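Local coordinates for CheC-like superfamily protein (Shewanella oneidensis, PDB 3H2D) that probably acts in bacterial chemotaxis as a CheX-type member of the CheC-like phosphatase family, whose relatives remove phosphate from the response regulator CheY, at residues B[9-12]-B[13-17]; B[64-67]-B[68-72]; B[87-90]-B[91-95]. One frame throughout, in Å; residues are numbered along the deposited sequence.

Contact 1 of 3, residues B[9-12]-B[13-17]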
loop_
_atom_site.group_PDB
_atom_site.type_symbol
_atom_site.label_atom_id
_atom_site.label_comp_id
_atom_site.label_asym_id
_atom_site.label_seq_id
_atom_site.Cartn_x
_atom_site.Cartn_y
_atom_site.Cartn_z
ATOM N N PRO B 9 -15.864 -5.327 11.295
ATOM C CA PRO B 9 -16.498 -4.537 10.199
ATOM C C PRO B 9 -15.891 -4.756 8.809
ATOM O O PRO B 9 -16.606 -4.721 7.771
ATOM C CB PRO B 9 -16.301 -3.092 10.656
ATOM C CG PRO B 9 -16.037 -3.180 12.084
ATOM C CD PRO B 9 -15.438 -4.473 12.409
ATOM N N PHE B 10 -14.576 -4.970 8.784
ATOM C CA PHE B 10 -13.868 -5.244 7.552
ATOM C C PHE B 10 -14.164 -6.664 7.066
ATOM O O PHE B 10 -14.467 -6.879 5.874
ATOM C CB PHE B 10 -12.352 -5.035 7.762
ATOM C CG PHE B 10 -11.984 -3.637 8.170
ATOM C CD1 PHE B 10 -11.775 -2.663 7.212
ATOM C CD2 PHE B 10 -11.894 -3.279 9.524
ATOM C CE1 PHE B 10 -11.429 -1.335 7.592
ATOM C CE2 PHE B 10 -11.581 -1.979 9.906
ATOM C CZ PHE B 10 -11.347 -0.996 8.929
ATOM N N LEU B 11 -14.109 -7.617 7.986
ATOM C CA LEU B 11 -14.534 -9.017 7.740
ATOM C C LEU B 11 -15.939 -9.078 7.131
ATOM O O LEU B 11 -16.167 -9.731 6.112
ATOM C CB LEU B 11 -14.506 -9.766 9.062
ATOM C CG LEU B 11 -15.152 -11.145 9.245
ATOM C CD1 LEU B 11 -14.748 -12.055 8.144
ATOM C CD2 LEU B 11 -14.719 -11.718 10.613
ATOM N N GLN B 12 -16.889 -8.416 7.791
ATOM C CA GLN B 12 -18.287 -8.489 7.368
ATOM C C GLN B 12 -18.448 -7.882 5.972
ATOM O O GLN B 12 -19.147 -8.418 5.122
ATOM C CB GLN B 12 -19.148 -7.773 8.395
ATOM C CG GLN B 12 -19.172 -8.495 9.768
ATOM C CD GLN B 12 -19.657 -7.618 10.964
ATOM O OE1 GLN B 12 -20.180 -6.488 10.791
ATOM N NE2 GLN B 12 -19.475 -8.162 12.196
ATOM N N SER B 13 -17.770 -6.759 5.748
ATOM C CA SER B 13 -17.878 -6.067 4.480
ATOM C C SER B 13 -17.287 -6.912 3.341
ATOM O O SER B 13 -17.861 -6.932 2.264
ATOM C CB SER B 13 -17.256 -4.645 4.530
ATOM O OG SER B 13 -17.896 -3.894 5.548
ATOM N N LEU B 14 -16.152 -7.574 3.579
ATOM C CA LEU B 14 -15.531 -8.417 2.566
ATOM C C LEU B 14 -16.474 -9.580 2.267
ATOM O O LEU B 14 -16.669 -9.928 1.109
ATOM C CB LEU B 14 -14.154 -8.931 3.022
ATOM C CG LEU B 14 -13.424 -9.839 2.013
ATOM C CD1 LEU B 14 -13.072 -9.103 0.654
ATOM C CD2 LEU B 14 -12.198 -10.481 2.647
ATOM N N LEU B 15 -17.039 -10.182 3.304
ATOM C CA LEU B 15 -17.921 -11.335 3.103
ATOM C C LEU B 15 -19.166 -10.878 2.334
ATOM O O LEU B 15 -19.662 -11.591 1.456
ATOM C CB LEU B 15 -18.287 -12.004 4.429
ATOM C CG LEU B 15 -17.198 -12.751 5.202
ATOM C CD1 LEU B 15 -17.885 -13.466 6.383
ATOM C CD2 LEU B 15 -16.400 -13.725 4.307
ATOM N N ASN B 16 -19.651 -9.679 2.611
ATOM C CA ASN B 16 -20.717 -9.102 1.768
ATOM C C ASN B 16 -20.394 -9.037 0.285
ATOM O O ASN B 16 -21.191 -9.440 -0.543
ATOM C CB ASN B 16 -21.083 -7.677 2.224
ATOM C CG ASN B 16 -21.906 -7.659 3.441
ATOM O OD1 ASN B 16 -22.401 -8.688 3.884
ATOM N ND2 ASN B 16 -22.035 -6.477 4.044
ATOM N N VAL B 17 -19.229 -8.509 -0.058
ATOM C CA VAL B 17 -18.844 -8.364 -1.454
ATOM C C VAL B 17 -18.646 -9.748 -2.114
ATOM O O VAL B 17 -19.276 -10.063 -3.122
ATOM C CB VAL B 17 -17.586 -7.486 -1.596
ATOM C CG1 VAL B 17 -17.154 -7.388 -3.045
ATOM C CG2 VAL B 17 -17.870 -6.072 -1.038
#
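The backbone oxygen P9 O is held by two donors of one residue, S13. The hydroxyl makes the shorter bond, S13 OG to P9 O at 2.7 Å. It comes in nearly along the C=O axis, with a C=O...OG angle of 163°. The amide S13 N reaches the same P9 O at 3.1 Å, well above the carbonyl plane. The serine torsion makes this possible: OG lies beside its own backbone N (chi1 -58°), so hydroxyl and amide face back down the helix together. S13 is buried, and this bond gives its hydroxyl a partner within its own helix. With an alanine in place of S13 the hydroxyl is gone, and P9 O would probably be held less firmly, by the oblique amide bond alone.

All of this lies in helix 8-21, which packs on the antiparallel sheet and against helix 84-107. The regular i to i+4 bonds continue with L14 N to F10 O at 2.9 Å and N16 N to Q12 O.

L11 and L15 lie side by side and point the same way. Their methyl carbons L11 CD1 and L15 CD1 meet at 3.9 Å. L15 CG also sits 3.3 Å from L11 O. Both leucines rest on F140 of strand 135-142. F10 is turned to A101 and L105 of helix 84-107 and to V151 of strand 145-153.

Contact 2 of 3, residues B[64-67]-B[68-72]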
loop_
_atom_site.group_PDB
_atom_site.type_symbol
_atom_site.label_atom_id
_atom_site.label_comp_id
_atom_site.label_asym_id
_atom_site.label_seq_id
_atom_site.Cartn_x
_atom_site.Cartn_y
_atom_site.Cartn_z
ATOM N N GLN B 64 -3.781 -15.827 -6.791
ATOM C CA GLN B 64 -4.213 -15.593 -8.160
ATOM C C GLN B 64 -5.459 -16.361 -8.541
ATOM O O GLN B 64 -6.358 -15.798 -9.181
ATOM C CB GLN B 64 -3.092 -15.914 -9.139
ATOM C CG GLN B 64 -3.529 -15.768 -10.591
ATOM C CD GLN B 64 -2.397 -15.760 -11.579
ATOM O OE1 GLN B 64 -1.425 -15.057 -11.416
ATOM N NE2 GLN B 64 -2.541 -16.560 -12.646
ATOM N N LYS B 65 -5.514 -17.668 -8.249
ATOM C CA LYS B 65 -6.693 -18.457 -8.714
ATOM C C LYS B 65 -8.011 -17.943 -8.060
ATOM O O LYS B 65 -9.085 -17.895 -8.694
ATOM C CB LYS B 65 -6.481 -19.949 -8.441
ATOM C CG LYS B 65 -7.542 -20.856 -9.029
ATOM C CD LYS B 65 -7.405 -22.255 -8.458
ATOM C CE LYS B 65 -8.442 -23.211 -8.980
ATOM N NZ LYS B 65 -8.149 -23.610 -10.408
ATOM N N LEU B 66 -7.896 -17.521 -6.810
ATOM C CA LEU B 66 -9.024 -16.968 -6.083
ATOM C C LEU B 66 -9.493 -15.649 -6.680
ATOM O O LEU B 66 -10.700 -15.505 -6.936
ATOM C CB LEU B 66 -8.729 -16.829 -4.600
ATOM C CG LEU B 66 -9.774 -16.121 -3.713
ATOM C CD1 LEU B 66 -11.177 -16.708 -3.814
ATOM C CD2 LEU B 66 -9.315 -16.036 -2.234
ATOM N N VAL B 67 -8.583 -14.700 -6.901
ATOM C CA VAL B 67 -9.005 -13.395 -7.422
ATOM C C VAL B 67 -9.579 -13.545 -8.850
ATOM O O VAL B 67 -10.503 -12.827 -9.227
ATOM C CB VAL B 67 -7.861 -12.364 -7.421
ATOM C CG1 VAL B 67 -6.932 -12.569 -8.560
ATOM C CG2 VAL B 67 -8.391 -10.877 -7.368
ATOM N N LEU B 68 -9.003 -14.441 -9.651
ATOM C CA LEU B 68 -9.552 -14.712 -10.976
ATOM C C LEU B 68 -10.947 -15.350 -10.942
ATOM O O LEU B 68 -11.779 -15.079 -11.827
ATOM C CB LEU B 68 -8.590 -15.526 -11.818
ATOM C CG LEU B 68 -7.265 -14.845 -12.199
ATOM C CD1 LEU B 68 -6.401 -15.841 -12.962
ATOM C CD2 LEU B 68 -7.536 -13.579 -13.061
ATOM N N GLN B 69 -11.215 -16.201 -9.976
ATOM C CA GLN B 69 -12.562 -16.731 -9.820
ATOM C C GLN B 69 -13.548 -15.662 -9.352
ATOM O O GLN B 69 -14.716 -15.685 -9.755
ATOM C CB GLN B 69 -12.616 -17.896 -8.836
ATOM C CG GLN B 69 -13.956 -18.675 -8.860
ATOM C CD GLN B 69 -14.280 -19.290 -10.197
ATOM O OE1 GLN B 69 -13.473 -20.036 -10.750
ATOM N NE2 GLN B 69 -15.469 -18.992 -10.733
ATOM N N ILE B 70 -13.106 -14.776 -8.448
ATOM C CA ILE B 70 -13.888 -13.627 -8.006
ATOM C C ILE B 70 -14.231 -12.752 -9.235
ATOM O O ILE B 70 -15.406 -12.357 -9.429
ATOM C CB ILE B 70 -13.130 -12.804 -6.882
ATOM C CG1 ILE B 70 -13.048 -13.603 -5.578
ATOM C CG2 ILE B 70 -13.767 -11.413 -6.615
ATOM C CD1 ILE B 70 -12.138 -12.948 -4.556
HETATM N N MSE B 71 -13.233 -12.463 -10.081
HETATM C CA MSE B 71 -13.508 -11.708 -11.289
HETATM C C MSE B 71 -14.455 -12.424 -12.229
HETATM O O MSE B 71 -15.316 -11.769 -12.807
HETATM C CB MSE B 71 -12.269 -11.341 -12.076
HETATM C CG MSE B 71 -12.623 -10.162 -13.087
HETATM SE SE MSE B 71 -11.020 -9.652 -13.827
HETATM C CE MSE B 71 -11.568 -8.902 -15.530
ATOM N N GLN B 72 -14.301 -13.736 -12.407
ATOM C CA GLN B 72 -15.234 -14.485 -13.229
ATOM C C GLN B 72 -16.675 -14.269 -12.717
ATOM O O GLN B 72 -17.576 -14.043 -13.505
ATOM C CB GLN B 72 -14.922 -15.975 -13.238
ATOM C CG GLN B 72 -15.885 -16.813 -14.122
ATOM C CD GLN B 72 -15.762 -16.466 -15.607
ATOM O OE1 GLN B 72 -14.652 -16.288 -16.130
ATOM N NE2 GLN B 72 -16.890 -16.303 -16.267
#
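Q64 and L68 meet on one side of the helix through carbon atoms, lying side by side and pointing the same way. Q64 CG is 3.7 Å from L68 CD1. The glutamine chain is extended, with CG anti to the backbone N (chi1 176°), and this carries its amide along the leucine. Its NE2 comes within 3.9 Å of L68 CD1. The leucine branch also leans back over the backbone, with L68 CG 3.3 Å from Q64 O.

A second apolar pair, L66 and I70, is built differently. The two side chains cross obliquely, and the ends L66 CD1 and I70 CD1 come to 4.0 Å. I70 CG1 lies 3.3 Å from L66 O. V67 CG1 takes the crowded position between its own N and carbonyl carbon (chi1 78°). That brings it close to the next amide, L68 N.

These residues form the first turns of helix 64-75, which follows strand 54-62 directly in the CheX fold. V67 and I70 pack on F62 of that strand. V67 also meets V90 of helix 84-107, and M71, a selenomethionine, lies on V86 and L89 of the same helix.

The polar contacts across the segments are backbone i to i+4 bonds. They run from L68 N to Q64 O, Q69 N to K65 O, I70 N to L66 O and M71 N to V67 O, the last at 2.9 Å. Q64 N is bonded to D42 OD2 at the start of the helix. The amide end of Q69 turns away and bonds N73 through NE2.

Contact 3 of 3, residues B[87-90]-B[91-95]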
loop_
_atom_site.group_PDB
_atom_site.type_symbol
_atom_site.label_atom_id
_atom_site.label_comp_id
_atom_site.label_asym_id
_atom_site.label_seq_id
_atom_site.Cartn_x
_atom_site.Cartn_y
_atom_site.Cartn_z
ATOM N N THR B 87 -6.472 -5.679 -11.445
ATOM C CA THR B 87 -6.090 -4.707 -10.423
ATOM C C THR B 87 -7.181 -3.631 -10.208
ATOM O O THR B 87 -7.423 -3.244 -9.079
ATOM C CB THR B 87 -4.700 -4.095 -10.653
ATOM O OG1 THR B 87 -4.734 -3.164 -11.757
ATOM C CG2 THR B 87 -3.615 -5.230 -10.820
ATOM N N ASP B 88 -7.839 -3.187 -11.276
ATOM C CA ASP B 88 -8.991 -2.299 -11.131
ATOM C C ASP B 88 -10.084 -2.925 -10.241
ATOM O O ASP B 88 -10.582 -2.278 -9.343
ATOM C CB ASP B 88 -9.605 -1.995 -12.496
ATOM C CG ASP B 88 -8.792 -1.048 -13.312
ATOM O OD1 ASP B 88 -7.827 -0.418 -12.823
ATOM O OD2 ASP B 88 -9.172 -0.904 -14.474
ATOM N N LEU B 89 -10.411 -4.194 -10.452
ATOM C CA LEU B 89 -11.434 -4.831 -9.627
ATOM C C LEU B 89 -10.997 -4.925 -8.160
ATOM O O LEU B 89 -11.792 -4.690 -7.272
ATOM C CB LEU B 89 -11.780 -6.240 -10.141
ATOM C CG LEU B 89 -12.888 -6.981 -9.341
ATOM C CD1 LEU B 89 -14.228 -6.233 -9.398
ATOM C CD2 LEU B 89 -13.066 -8.377 -9.897
ATOM N N VAL B 90 -9.750 -5.290 -7.924
ATOM C CA VAL B 90 -9.237 -5.350 -6.564
ATOM C C VAL B 90 -9.320 -3.971 -5.898
ATOM O O VAL B 90 -9.647 -3.864 -4.700
ATOM C CB VAL B 90 -7.814 -5.950 -6.536
ATOM C CG1 VAL B 90 -7.159 -5.785 -5.136
ATOM C CG2 VAL B 90 -7.882 -7.444 -6.984
ATOM N N GLY B 91 -9.038 -2.915 -6.649
ATOM C CA GLY B 91 -9.180 -1.547 -6.155
ATOM C C GLY B 91 -10.599 -1.264 -5.741
ATOM O O GLY B 91 -10.828 -0.701 -4.671
ATOM N N GLU B 92 -11.559 -1.672 -6.561
ATOM C CA GLU B 92 -12.982 -1.457 -6.240
ATOM C C GLU B 92 -13.433 -2.294 -5.065
ATOM O O GLU B 92 -14.154 -1.803 -4.215
ATOM C CB GLU B 92 -13.896 -1.710 -7.447
ATOM C CG GLU B 92 -13.793 -0.636 -8.519
ATOM C CD GLU B 92 -14.101 0.772 -7.940
ATOM O OE1 GLU B 92 -15.032 0.893 -7.109
ATOM O OE2 GLU B 92 -13.382 1.745 -8.265
ATOM N N ILE B 93 -12.972 -3.527 -4.977
ATOM C CA ILE B 93 -13.254 -4.348 -3.793
ATOM C C ILE B 93 -12.695 -3.678 -2.557
ATOM O O ILE B 93 -13.365 -3.602 -1.499
ATOM C CB ILE B 93 -12.671 -5.806 -3.922
ATOM C CG1 ILE B 93 -13.427 -6.557 -5.024
ATOM C CG2 ILE B 93 -12.739 -6.540 -2.583
ATOM C CD1 ILE B 93 -12.835 -7.925 -5.343
ATOM N N THR B 94 -11.465 -3.168 -2.664
ATOM C CA THR B 94 -10.843 -2.478 -1.529
ATOM C C THR B 94 -11.677 -1.270 -1.062
ATOM O O THR B 94 -11.890 -1.062 0.174
ATOM C CB THR B 94 -9.411 -2.025 -1.881
ATOM O OG1 THR B 94 -8.639 -3.165 -2.233
ATOM C CG2 THR B 94 -8.750 -1.337 -0.711
ATOM N N ASN B 95 -12.143 -0.471 -2.027
ATOM C CA ASN B 95 -12.979 0.672 -1.685
ATOM C C ASN B 95 -14.285 0.237 -1.010
ATOM O O ASN B 95 -14.731 0.890 -0.059
ATOM C CB ASN B 95 -13.359 1.488 -2.913
ATOM C CG ASN B 95 -12.378 2.546 -3.247
ATOM O OD1 ASN B 95 -11.697 3.095 -2.376
ATOM N ND2 ASN B 95 -12.297 2.864 -4.575
#
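The backbone of 87-90 runs straight into 91-95 as regular helix, and each amide of G91 to T94 bonds the carbonyl four residues back. G91 N to T87 O measures 2.9 Å, and I93 N to L89 O measures 2.8 Å. The second of these is close to straight, with an N-H...O angle of 167°. G91 is buried and keeps the helical geometry without a side chain.

V90 O takes two bonds from T94. T94 OG1 lies 2.8 Å from V90 O and T94 N stands at the same distance, but they approach from opposite faces of the carbonyl plane. The hydroxyl is placed for this by chi1 -59°, which sets OG1 beside its own N. CG2 is then anti to that N, and T94 packs on I47 of strand 43-51. V90 CG1 is 4.2 Å from T94 OG1, where the two side chains cross.

L89 and I93 cross as well, with L89 CG 4.1 Å from I93 CD1. I93 CG1 lies 3.3 Å from L89 O. This stripe of the long helix 84-107 faces helix 64-75, where L89 also packs on L75. The helix lies over the antiparallel sheet of the CheX fold.

T87 and D88 look to the second subunit. Its K130 forms a salt bridge with D88 OD1 and a hydrogen bond with T87 OG1, which is also bonded to E84 O. The chemistry thus divides along the helix: apolar chains pack it within its own subunit, a threonine hydroxyl is paired with a carbonyl inside the helix, and D88, with T87, joins K130 of the second subunit, which probably contributes to the subunit interface.

Contact 3 is the most buried of the three. Contacts 1 and 2 are each partly buried, with polar side chains on an outer side. Each lies within one helix: 8-21, 64-75 and 84-107. Contacts 2 and 3 touch closely, I70 CG2 meeting I93 CD1 at 3.8 Å, while contact 1 reaches contact 3 through L14 and I93. Contacts 1 and 2 do not touch; their centres are about 17 Å apart. A hydroxyl doubles the bonding of a carbonyl in contacts 1 and 3, but contact 2 has only backbone bonds across its segments. The second subunit touches contact 3 alone, through a salt bridge, a hydroxyl bond and some packing at T87 and D88.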